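Non-structural protein 2 (Bluetongue virus, PDB 1UTY) binds single-stranded RNA through the domain described here, the RNA-binding part of the longer orbivirus non-structural protein NS2. Local coordinates at residues A65-M78 with T87-V101. Sequence-based numbering, arbitrary orientation. Where two conformers were deposited one is given.
Sequences AYRIQDGQDIISLM and TTERWEEWKFEGVSV
Phe96 fills the hollow between Ala65, Arg67, Ser76 and Met78, and shows how a loop can close over one face of a beta hairpin. The hairpin, strands 65-70 and 73-78 joined by a type II' turn, is flanked on both sides by segment 87-101: Thr87 pairs antiparallel with Ser76, the chain then loops across the sheet, and strand 97-100 runs parallel to strand 65-70. Arg67 N and O, bonded to Glu97 O and Val99 N, knit that parallel edge.

The Phe96 ring is the main bump. Phe96 CD2 meets Ala65 CB at 3.7 Å, while Ser76 CB sits over one face in an off-centre CH-pi contact. Met78 bends at its CB-CG bond (chi2 -57°), bringing CE to 3.7 Å from Phe96 CE2 and 3.5 Å from Trp94 CB; its sulfur approaches the phenyl ring obliquely. Trp91 completes this side, its ring edge against Ser76 CB and its CH2 3.8 Å from Met78 CG.

On the opposite face of the hairpin Val101 CG2 nests against Ile68 CG2 at 3.6 Å, and Val99 CG2 reaches the edge of the Tyr66 ring; Cys122 of strand 113-123 packs on Ile68 and both valines.

Arg67 borders the aromatic hollow. With CG anti to the backbone N (chi1 179°) and a bend at chi3, its guanidinium lies across Phe96 CD1, the planes 35° apart. NE and NH2 both donate to Ser76 OG, fixing the group's rotation, and Glu92 takes it end-on from the loop, NH1 to OE1 and NH2 to OE2. Arg90 adds a second cation to the network, and Glu92 OE2, 2.9 Å from Arg67 NH2, also accepts from Trp91 N at 2.8 Å.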
loop_
_atom_site.group_PDB
_atom_site.type_symbol
_atom_site.label_atom_id
_atom_site.label_comp_id
_atom_site.label_asym_id
_atom_site.label_seq_id
_atom_site.Cartn_x
_atom_site.Cartn_y
_atom_site.Cartn_z
ATOM N N ALA A 65 -2.587 9.946 6.915
ATOM C CA ALA A 65 -1.762 8.800 7.227
ATOM C C ALA A 65 -1.199 8.245 5.922
ATOM O O ALA A 65 -1.954 7.890 5.026
ATOM C CB ALA A 65 -2.592 7.749 7.918
ATOM N N TYR A 66 0.129 8.187 5.818
ATOM C CA TYR A 66 0.800 7.724 4.606
ATOM C C TYR A 66 1.788 6.596 4.919
ATOM O O TYR A 66 2.646 6.727 5.787
ATOM C CB TYR A 66 1.533 8.877 3.926
ATOM C CG TYR A 66 0.663 10.068 3.596
ATOM C CD1 TYR A 66 -0.078 10.095 2.429
ATOM C CD2 TYR A 66 0.596 11.179 4.446
ATOM C CE1 TYR A 66 -0.868 11.174 2.109
ATOM C CE2 TYR A 66 -0.183 12.276 4.129
ATOM C CZ TYR A 66 -0.915 12.258 2.954
ATOM O OH TYR A 66 -1.711 13.306 2.591
ATOM N N ARG A 67 1.648 5.489 4.204
ATOM C CA ARG A 67 2.542 4.352 4.366
ATOM C C ARG A 67 3.295 4.115 3.072
ATOM O O ARG A 67 2.707 3.695 2.079
ATOM C CB ARG A 67 1.748 3.107 4.755
ATOM C CG ARG A 67 2.572 1.838 4.930
ATOM C CD ARG A 67 1.842 0.760 5.729
ATOM N NE ARG A 67 2.162 0.837 7.161
ATOM C CZ ARG A 67 1.453 0.259 8.142
ATOM N NH1 ARG A 67 0.337 -0.438 7.871
ATOM N NH2 ARG A 67 1.865 0.376 9.403
ATOM N N ILE A 68 4.593 4.393 3.074
ATOM C CA ILE A 68 5.389 4.124 1.888
ATOM C C ILE A 68 5.738 2.647 1.832
ATOM O O ILE A 68 6.298 2.117 2.776
ATOM C CB ILE A 68 6.658 4.986 1.853
ATOM C CG1 ILE A 68 6.292 6.465 1.711
ATOM C CG2 ILE A 68 7.572 4.532 0.710
ATOM C CD1 ILE A 68 7.372 7.429 2.212
ATOM N N GLN A 69 5.400 1.988 0.721
ATOM C CA GLN A 69 5.675 0.556 0.598
ATOM C C GLN A 69 6.703 0.183 -0.460
ATOM O O GLN A 69 6.442 0.155 -1.674
ATOM C CB GLN A 69 4.393 -0.253 0.465
ATOM C CG GLN A 69 4.117 -1.048 1.717
ATOM C CD GLN A 69 2.766 -0.750 2.298
ATOM O OE1 GLN A 69 2.136 0.237 1.925
ATOM N NE2 GLN A 69 2.301 -1.609 3.206
ATOM N N ASP A 70 7.883 -0.122 0.052
ATOM C CA ASP A 70 9.042 -0.361 -0.765
ATOM C C ASP A 70 9.567 -1.764 -0.475
ATOM O O ASP A 70 10.661 -1.940 0.069
ATOM C CB ASP A 70 10.089 0.714 -0.466
ATOM C CG ASP A 70 11.241 0.677 -1.424
ATOM O OD1 ASP A 70 11.157 -0.084 -2.424
ATOM O OD2 ASP A 70 12.276 1.369 -1.244
ATOM N N GLY A 71 8.773 -2.763 -0.848
ATOM C CA GLY A 71 9.131 -4.146 -0.599
ATOM C C GLY A 71 9.102 -4.455 0.879
ATOM O O GLY A 71 8.040 -4.378 1.514
ATOM N N GLN A 72 10.271 -4.776 1.425
ATOM C CA GLN A 72 10.407 -5.078 2.849
ATOM C C GLN A 72 10.478 -3.797 3.688
ATOM O O GLN A 72 10.140 -3.813 4.869
ATOM C CB GLN A 72 11.643 -5.958 3.098
ATOM N N ASP A 73 10.914 -2.697 3.069
ATOM C CA ASP A 73 11.008 -1.395 3.726
ATOM C C ASP A 73 9.658 -0.693 3.709
ATOM O O ASP A 73 9.143 -0.330 2.646
ATOM C CB ASP A 73 12.055 -0.514 3.040
ATOM C CG ASP A 73 13.468 -1.022 3.226
ATOM O OD1 ASP A 73 13.725 -1.818 4.157
ATOM O OD2 ASP A 73 14.402 -0.677 2.477
ATOM N N ILE A 74 9.088 -0.515 4.898
ATOM C CA ILE A 74 7.791 0.138 5.067
ATOM C C ILE A 74 7.949 1.322 6.022
ATOM O O ILE A 74 8.367 1.147 7.173
ATOM C CB ILE A 74 6.741 -0.875 5.593
ATOM C CG1 ILE A 74 6.660 -2.101 4.671
ATOM C CG2 ILE A 74 5.392 -0.250 5.650
ATOM C CD1 ILE A 74 6.221 -3.374 5.343
ATOM N N ILE A 75 7.630 2.518 5.536
ATOM C CA ILE A 75 7.702 3.739 6.345
ATOM C C ILE A 75 6.304 4.312 6.596
ATOM O O ILE A 75 5.612 4.680 5.652
ATOM C CB ILE A 75 8.613 4.794 5.668
ATOM C CG1 ILE A 75 9.933 4.160 5.217
ATOM C CG2 ILE A 75 8.907 5.939 6.631
ATOM C CD1 ILE A 75 10.210 4.280 3.739
ATOM N N SER A 76 5.896 4.379 7.860
ATOM C CA SER A 76 4.554 4.854 8.205
ATOM C C SER A 76 4.625 6.255 8.778
ATOM O O SER A 76 5.362 6.498 9.734
ATOM C CB SER A 76 3.875 3.939 9.228
ATOM O OG SER A 76 3.838 2.605 8.773
ATOM N N LEU A 77 3.843 7.168 8.216
ATOM C CA LEU A 77 3.925 8.565 8.614
ATOM C C LEU A 77 2.553 9.163 8.892
ATOM O O LEU A 77 1.607 9.008 8.098
ATOM C CB LEU A 77 4.632 9.393 7.548
ATOM C CG LEU A 77 6.018 8.964 7.087
ATOM C CD1 LEU A 77 5.909 8.205 5.739
ATOM C CD2 LEU A 77 6.917 10.186 6.970
ATOM N N MET A 78 2.457 9.835 10.031
ATOM C CA MET A 78 1.319 10.691 10.323
ATOM C C MET A 78 1.714 12.140 10.082
ATOM O O MET A 78 2.543 12.697 10.808
ATOM C CB MET A 78 0.867 10.507 11.766
ATOM C CG MET A 78 0.319 9.136 12.086
ATOM S SD MET A 78 -1.079 8.677 11.036
ATOM C CE MET A 78 -1.523 7.189 11.829
ATOM N N THR A 87 7.800 6.129 11.454
ATOM C CA THR A 87 8.422 4.900 11.881
ATOM C C THR A 87 8.635 3.936 10.733
ATOM O O THR A 87 7.891 3.912 9.731
ATOM C CB THR A 87 7.615 4.246 13.012
ATOM O OG1 THR A 87 8.330 3.126 13.519
ATOM C CG2 THR A 87 6.337 3.633 12.486
ATOM N N THR A 88 9.642 3.118 10.943
ATOM C CA THR A 88 10.130 2.159 9.996
ATOM C C THR A 88 9.606 0.782 10.391
ATOM O O THR A 88 9.794 -0.204 9.680
ATOM C CB THR A 88 11.659 2.248 10.072
ATOM O OG1 THR A 88 12.151 2.910 8.897
ATOM C CG2 THR A 88 12.300 0.924 10.089
ATOM N N GLU A 89 8.925 0.728 11.529
ATOM C CA GLU A 89 8.394 -0.519 12.031
ATOM C C GLU A 89 6.859 -0.594 11.930
ATOM O O GLU A 89 6.199 0.371 11.485
ATOM C CB GLU A 89 8.912 -0.740 13.448
ATOM C CG GLU A 89 10.400 -1.065 13.411
ATOM C CD GLU A 89 11.035 -1.227 14.768
ATOM O OE1 GLU A 89 10.484 -1.959 15.622
ATOM O OE2 GLU A 89 12.107 -0.633 14.972
ATOM N N ARG A 90 6.308 -1.755 12.287
ATOM C CA ARG A 90 4.882 -2.017 12.160
ATOM C C ARG A 90 4.146 -1.019 13.025
ATOM O O ARG A 90 4.560 -0.736 14.147
ATOM C CB ARG A 90 4.531 -3.440 12.636
ATOM C CG ARG A 90 5.018 -4.580 11.739
ATOM C CD ARG A 90 3.978 -5.084 10.739
ATOM N NE ARG A 90 3.101 -6.139 11.276
ATOM C CZ ARG A 90 1.831 -6.316 10.894
ATOM N NH1 ARG A 90 1.283 -5.517 9.984
ATOM N NH2 ARG A 90 1.102 -7.289 11.413
ATOM N N TRP A 91 3.056 -0.483 12.502
ATOM C CA TRP A 91 2.269 0.488 13.249
ATOM C C TRP A 91 0.783 0.221 13.026
ATOM O O TRP A 91 0.080 0.984 12.378
ATOM C CB TRP A 91 2.671 1.913 12.840
ATOM C CG TRP A 91 2.423 2.931 13.906
ATOM C CD1 TRP A 91 1.989 2.702 15.184
ATOM C CD2 TRP A 91 2.593 4.345 13.786
ATOM N NE1 TRP A 91 1.874 3.895 15.861
ATOM C CE2 TRP A 91 2.238 4.920 15.024
ATOM C CE3 TRP A 91 3.005 5.197 12.745
ATOM C CZ2 TRP A 91 2.285 6.294 15.253
ATOM C CZ3 TRP A 91 3.055 6.567 12.979
ATOM C CH2 TRP A 91 2.701 7.102 14.217
ATOM N N GLU A 92 0.315 -0.872 13.602
ATOM C CA GLU A 92 -0.900 -1.528 13.122
ATOM C C GLU A 92 -2.202 -1.113 13.797
ATOM O O GLU A 92 -3.277 -1.538 13.368
ATOM C CB GLU A 92 -0.730 -3.049 13.192
ATOM C CG GLU A 92 -0.091 -3.687 11.961
ATOM C CD GLU A 92 0.266 -2.714 10.835
ATOM O OE1 GLU A 92 -0.405 -2.769 9.779
ATOM O OE2 GLU A 92 1.230 -1.917 10.975
ATOM N N GLU A 93 -2.108 -0.295 14.840
ATOM C CA GLU A 93 -3.299 0.273 15.476
ATOM C C GLU A 93 -4.023 1.258 14.530
ATOM O O GLU A 93 -5.227 1.473 14.669
ATOM C CB GLU A 93 -2.953 0.926 16.837
ATOM C CG GLU A 93 -1.825 1.958 16.785
ATOM C CD GLU A 93 -1.137 2.229 18.129
ATOM O OE1 GLU A 93 -1.818 2.620 19.119
ATOM O OE2 GLU A 93 0.108 2.083 18.184
ATOM N N TRP A 94 -3.302 1.815 13.555
ATOM C CA TRP A 94 -3.851 2.849 12.671
ATOM C C TRP A 94 -3.917 2.430 11.210
ATOM O O TRP A 94 -3.127 1.603 10.768
ATOM C CB TRP A 94 -3.032 4.145 12.748
ATOM C CG TRP A 94 -2.598 4.596 14.098
ATOM C CD1 TRP A 94 -1.309 4.655 14.553
ATOM C CD2 TRP A 94 -3.422 5.081 15.179
ATOM N NE1 TRP A 94 -1.281 5.129 15.842
ATOM C CE2 TRP A 94 -2.555 5.401 16.258
ATOM C CE3 TRP A 94 -4.806 5.264 15.355
ATOM C CZ2 TRP A 94 -3.018 5.907 17.491
ATOM C CZ3 TRP A 94 -5.279 5.768 16.594
ATOM C CH2 TRP A 94 -4.378 6.074 17.644
ATOM N N LYS A 95 -4.860 3.027 10.473
ATOM C CA LYS A 95 -4.981 2.889 9.021
ATOM C C LYS A 95 -3.985 3.846 8.346
ATOM O O LYS A 95 -3.707 4.928 8.875
ATOM C CB LYS A 95 -6.381 3.336 8.538
ATOM C CG LYS A 95 -7.571 2.471 8.917
ATOM C CD LYS A 95 -8.842 2.831 8.089
ATOM C CE LYS A 95 -10.071 2.959 9.004
ATOM N NZ LYS A 95 -11.353 2.306 8.515
ATOM N N PHE A 96 -3.523 3.470 7.149
ATOM C CA PHE A 96 -2.715 4.342 6.306
ATOM C C PHE A 96 -3.135 4.240 4.859
ATOM O O PHE A 96 -3.620 3.205 4.415
ATOM C CB PHE A 96 -1.243 3.939 6.376
ATOM C CG PHE A 96 -0.685 4.009 7.736
ATOM C CD1 PHE A 96 -0.846 2.943 8.617
ATOM C CD2 PHE A 96 -0.037 5.150 8.157
ATOM C CE1 PHE A 96 -0.359 3.029 9.900
ATOM C CE2 PHE A 96 0.442 5.248 9.414
ATOM C CZ PHE A 96 0.287 4.196 10.307
ATOM N N GLU A 97 -2.899 5.311 4.115
ATOM C CA GLU A 97 -2.896 5.220 2.669
ATOM C C GLU A 97 -1.601 4.537 2.214
ATOM O O GLU A 97 -0.512 5.088 2.379
ATOM C CB GLU A 97 -3.006 6.605 2.053
ATOM C CG GLU A 97 -3.000 6.575 0.536
ATOM C CD GLU A 97 -3.045 7.949 -0.086
ATOM O OE1 GLU A 97 -3.401 8.929 0.610
ATOM O OE2 GLU A 97 -2.725 8.048 -1.287
ATOM N N GLY A 98 -1.731 3.335 1.654
ATOM C CA GLY A 98 -0.627 2.645 1.007
ATOM C C GLY A 98 -0.122 3.415 -0.202
ATOM O O GLY A 98 -0.776 3.517 -1.220
ATOM N N VAL A 99 1.059 3.989 -0.069
ATOM C CA VAL A 99 1.641 4.785 -1.127
ATOM C C VAL A 99 2.681 3.903 -1.802
ATOM O O VAL A 99 3.490 3.246 -1.122
ATOM C CB VAL A 99 2.304 6.064 -0.551
ATOM C CG1 VAL A 99 2.977 6.876 -1.643
ATOM C CG2 VAL A 99 1.275 6.913 0.204
ATOM N N SER A 100 2.635 3.877 -3.129
ATOM C CA SER A 100 3.613 3.157 -3.933
ATOM C C SER A 100 4.893 3.966 -4.233
ATOM O O SER A 100 4.893 5.209 -4.270
ATOM C CB SER A 100 2.978 2.722 -5.260
ATOM O OG SER A 100 2.120 1.608 -5.077
ATOM N N VAL A 101 5.967 3.231 -4.488
ATOM C CA VAL A 101 7.238 3.810 -4.847
ATOM C C VAL A 101 7.449 3.603 -6.336
ATOM O O VAL A 101 7.270 2.504 -6.843
ATOM C CB VAL A 101 8.383 3.103 -4.078
ATOM C CG1 VAL A 101 9.727 3.400 -4.704
ATOM C CG2 VAL A 101 8.371 3.514 -2.641
HETATM O O HOH W 1 -3.819 9.440 3.265
HETATM O O HOH W 2 5.712 0.143 -4.197
HETATM O O HOH W 3 10.448 -1.154 7.312
HETATM O O HOH W 4 6.278 1.200 9.030
#